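Long-range contact in aromatic-amino-acid transaminase TyrB (Burkholderia cenocepacia K56-2Valvano, PDB 4WD2), which probably catalyses the pyridoxal-phosphate-dependent transfer of amino groups between aromatic amino acids and 2-oxo acids: residues Y155-E160 and T193-D198. Sequence-based numbering, arbitrary orientation.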
ATOM      1  N   TYR A 155      -9.928  17.273 -20.807  1.00 12.72           N
ATOM      2  CA  TYR A 155      -9.523  18.123 -21.920  1.00 12.72           C
ATOM      3  C   TYR A 155      -9.570  17.284 -23.198  1.00 12.39           C
ATOM      4  O   TYR A 155      -9.449  16.057 -23.132  1.00 11.90           O
ATOM      5  CB  TYR A 155      -8.125  18.729 -21.691  1.00 12.14           C
ATOM      6  CG  TYR A 155      -7.027  17.742 -21.349  1.00 11.51           C
ATOM      7  CD1 TYR A 155      -6.416  16.980 -22.337  1.00 11.73           C
ATOM      8  CD2 TYR A 155      -6.574  17.601 -20.039  1.00 11.05           C
ATOM      9  CE1 TYR A 155      -5.397  16.080 -22.026  1.00 11.78           C
ATOM     10  CE2 TYR A 155      -5.558  16.695 -19.719  1.00 10.77           C
ATOM     11  CZ  TYR A 155      -4.979  15.943 -20.720  1.00 10.27           C
ATOM     12  OH  TYR A 155      -3.985  15.048 -20.422  1.00  9.47           O
ATOM     13  N   PRO A 156      -9.781  17.934 -24.360  1.00 12.71           N
ATOM     14  CA  PRO A 156      -9.811  17.183 -25.622  1.00 12.39           C
ATOM     15  C   PRO A 156      -8.497  16.451 -25.849  1.00 11.91           C
ATOM     16  O   PRO A 156      -7.439  16.984 -25.509  1.00 11.88           O
ATOM     17  CB  PRO A 156     -10.023  18.270 -26.683  1.00 12.07           C
ATOM     18  CG  PRO A 156     -10.657  19.399 -25.950  1.00 12.81           C
ATOM     19  CD  PRO A 156     -10.095  19.359 -24.556  1.00 12.65           C
ATOM     20  N   TYR A 157      -8.553  15.249 -26.409  1.00 10.96           N
ATOM     21  CA  TYR A 157      -7.323  14.506 -26.638  1.00 11.19           C
ATOM     22  C   TYR A 157      -7.457  13.603 -27.852  1.00 11.37           C
ATOM     23  O   TYR A 157      -6.932  13.910 -28.915  1.00 13.10           O
ATOM     24  CB  TYR A 157      -6.943  13.695 -25.390  1.00  9.60           C
ATOM     25  CG  TYR A 157      -5.532  13.132 -25.429  1.00  9.66           C
ATOM     26  CD1 TYR A 157      -4.442  13.913 -25.077  1.00 10.69           C
ATOM     27  CD2 TYR A 157      -5.296  11.820 -25.818  1.00  9.87           C
ATOM     28  CE1 TYR A 157      -3.149  13.406 -25.109  1.00 10.56           C
ATOM     29  CE2 TYR A 157      -4.012  11.306 -25.864  1.00  9.66           C
ATOM     30  CZ  TYR A 157      -2.942  12.101 -25.505  1.00 10.95           C
ATOM     31  OH  TYR A 157      -1.660  11.587 -25.549  1.00 11.93           O
ATOM     32  N   TYR A 158      -8.174  12.495 -27.702  1.00 11.32           N
ATOM     33  CA  TYR A 158      -8.295  11.549 -28.805  1.00 12.00           C
ATOM     34  C   TYR A 158      -9.185  12.113 -29.896  1.00 13.31           C
ATOM     35  O   TYR A 158     -10.204  12.758 -29.613  1.00 14.25           O
ATOM     36  CB  TYR A 158      -8.835  10.206 -28.322  1.00 12.70           C
ATOM     37  CG  TYR A 158      -9.000   9.185 -29.422  1.00 13.49           C
ATOM     38  CD1 TYR A 158      -7.895   8.565 -29.991  1.00 13.98           C
ATOM     39  CD2 TYR A 158     -10.264   8.837 -29.890  1.00 14.73           C
ATOM     40  CE1 TYR A 158      -8.042   7.631 -31.003  1.00 14.70           C
ATOM     41  CE2 TYR A 158     -10.421   7.900 -30.899  1.00 15.07           C
ATOM     42  CZ  TYR A 158      -9.308   7.303 -31.449  1.00 15.43           C
ATOM     43  OH  TYR A 158      -9.463   6.370 -32.447  1.00 18.18           O
ATOM     44  N   ASP A 159      -8.785  11.885 -31.143  1.00 12.55           N
ATOM     45  CA  ASP A 159      -9.558  12.345 -32.281  1.00 15.17           C
ATOM     46  C   ASP A 159     -10.199  11.151 -32.953  1.00 16.26           C
ATOM     47  O   ASP A 159      -9.538  10.418 -33.683  1.00 16.03           O
ATOM     48  CB  ASP A 159      -8.680  13.110 -33.272  1.00 16.28           C
ATOM     49  CG  ASP A 159      -9.489  13.824 -34.339  1.00 20.91           C
ATOM     50  OD1 ASP A 159     -10.649  13.435 -34.588  1.00 22.25           O
ATOM     51  OD2 ASP A 159      -8.964  14.787 -34.934  1.00 23.57           O
ATOM     52  N   GLU A 160     -11.491  10.974 -32.695  1.00 17.93           N
ATOM     53  CA  GLU A 160     -12.265   9.860 -33.239  1.00 22.07           C
ATOM     54  C   GLU A 160     -12.117   9.706 -34.751  1.00 24.86           C
ATOM     55  O   GLU A 160     -12.065   8.588 -35.271  1.00 26.66           O
ATOM     56  CB  GLU A 160     -13.748  10.035 -32.891  1.00 22.87           C
ATOM     57  N   THR A 193      -5.519   4.763 -25.601  1.00  9.51           N
ATOM     58  CA  THR A 193      -5.608   5.042 -27.038  1.00 10.56           C
ATOM     59  C   THR A 193      -4.318   4.823 -27.821  1.00 10.65           C
ATOM     60  O   THR A 193      -4.352   4.618 -29.034  1.00 10.41           O
ATOM     61  CB  THR A 193      -6.068   6.488 -27.294  1.00 11.67           C
ATOM     62  OG1 THR A 193      -5.013   7.395 -26.941  1.00 10.48           O
ATOM     63  CG2 THR A 193      -7.320   6.806 -26.479  1.00 12.31           C
ATOM     64  N   GLY A 194      -3.180   4.880 -27.143  1.00 10.46           N
ATOM     65  CA  GLY A 194      -1.903   4.768 -27.824  1.00  9.02           C
ATOM     66  C   GLY A 194      -1.526   6.031 -28.586  1.00 10.54           C
ATOM     67  O   GLY A 194      -0.488   6.079 -29.247  1.00  9.88           O
ATOM     68  N   VAL A 195      -2.355   7.068 -28.494  1.00 10.01           N
ATOM     69  CA  VAL A 195      -2.024   8.326 -29.162  1.00  8.95           C
ATOM     70  C   VAL A 195      -1.108   9.170 -28.265  1.00  8.74           C
ATOM     71  O   VAL A 195      -1.473   9.515 -27.141  1.00  6.94           O
ATOM     72  CB  VAL A 195      -3.294   9.124 -29.535  1.00  8.85           C
ATOM     73  CG1 VAL A 195      -2.928  10.503 -30.069  1.00  7.15           C
ATOM     74  CG2 VAL A 195      -4.128   8.365 -30.565  1.00  8.65           C
ATOM     75  N   ASP A 196       0.080   9.498 -28.772  1.00 10.32           N
ATOM     76  CA  ASP A 196       1.065  10.277 -28.012  1.00 10.40           C
ATOM     77  C   ASP A 196       1.372  11.631 -28.648  1.00 11.14           C
ATOM     78  O   ASP A 196       1.279  11.794 -29.863  1.00 11.21           O
ATOM     79  CB  ASP A 196       2.382   9.504 -27.870  1.00  9.65           C
ATOM     80  CG  ASP A 196       2.265   8.288 -26.969  1.00 11.06           C
ATOM     81  OD1 ASP A 196       1.218   8.132 -26.307  1.00 10.84           O
ATOM     82  OD2 ASP A 196       3.235   7.497 -26.910  1.00 11.82           O
ATOM     83  N   LEU A 197       1.767  12.594 -27.822  1.00 11.04           N
ATOM     84  CA  LEU A 197       2.317  13.846 -28.328  1.00  9.19           C
ATOM     85  C   LEU A 197       3.708  13.593 -28.891  1.00  9.58           C
ATOM     86  O   LEU A 197       4.415  12.706 -28.405  1.00 10.26           O
ATOM     87  CB  LEU A 197       2.396  14.903 -27.223  1.00  8.64           C
ATOM     88  CG  LEU A 197       1.176  15.748 -26.842  1.00  8.29           C
ATOM     89  CD1 LEU A 197       0.016  14.877 -26.356  1.00  7.72           C
ATOM     90  CD2 LEU A 197       1.577  16.749 -25.769  1.00  6.95           C
ATOM     91  N   ASP A 198       4.113  14.363 -29.900  1.00  7.92           N
ATOM     92  CA  ASP A 198       5.518  14.343 -30.308  1.00  8.66           C
ATOM     93  C   ASP A 198       6.277  15.405 -29.505  1.00  8.51           C
ATOM     94  O   ASP A 198       5.674  16.187 -28.777  1.00  6.43           O
ATOM     95  CB  ASP A 198       5.685  14.553 -31.826  1.00 10.68           C
ATOM     96  CG  ASP A 198       5.137  15.886 -32.321  1.00 12.21           C
ATOM     97  OD1 ASP A 198       5.480  16.945 -31.755  1.00 12.61           O
ATOM     98  OD2 ASP A 198       4.368  15.874 -33.306  1.00 12.65           O
TER
HETATM   99  O   HOH W   1       0.594   9.742 -24.007  1.00 22.20           O
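Tyr157 reaches across to segment 193-198, in the loop before helix 199-211, and gives its phenol hydrogen to a backbone carbonyl, OH to Val195 O at 2.6 Å. The hydroxyl comes to Val195 O at a C=O...OH angle of 143°, tilted somewhat from the carbonyl plane. With CG anti to the backbone N (chi1 -168°), the ring extends from the strand far enough for its hydroxyl to meet the loop. Val195 O lies near the ring plane at its edge, as does Thr193 OG1, whereas the Leu197 methyl CD1 approaches obliquely, 3.7 Å from Tyr157 CE1. Tyrosine suits this place because its ring can pack against Leu197 and stack on His190 while its hydroxyl gives a partner to the carbonyl of the buried Val195. A water donates to that same hydroxyl and to Asp196 OD1; the Asp196 carboxylate is held more directly by the backbone N of Cys189 and His190 and by a salt bridge to Arg353.

Tyr158 packs on Thr193 and Val195. Val195 CG2 lies in the ring plane at the edge, 3.8 Å from Tyr158 CD1, and the two side chains cross at about a right angle. Thr193 instead runs past the ring in the opposite direction, its CB 3.9 Å from Tyr158 CD1. Thr193 divides its two branches: CG2 packs against Tyr158, while OG1 accepts from Val195 N at a nearly straight 164°. This ST turn includes Gly194, whose positive phi is readily adopted by glycine. Beta-branched Val195 packs CG2 on Tyr158 and lies more loosely beside Tyr157.

The contact thus joins strand 152-159, the last but one of the mixed sheet, to the loop after strand 182-186 in the large domain of a fold-type I aminotransferase, where Thr193 and Gly194 end the Asn-Pro-Thr-Gly motif of class I enzymes.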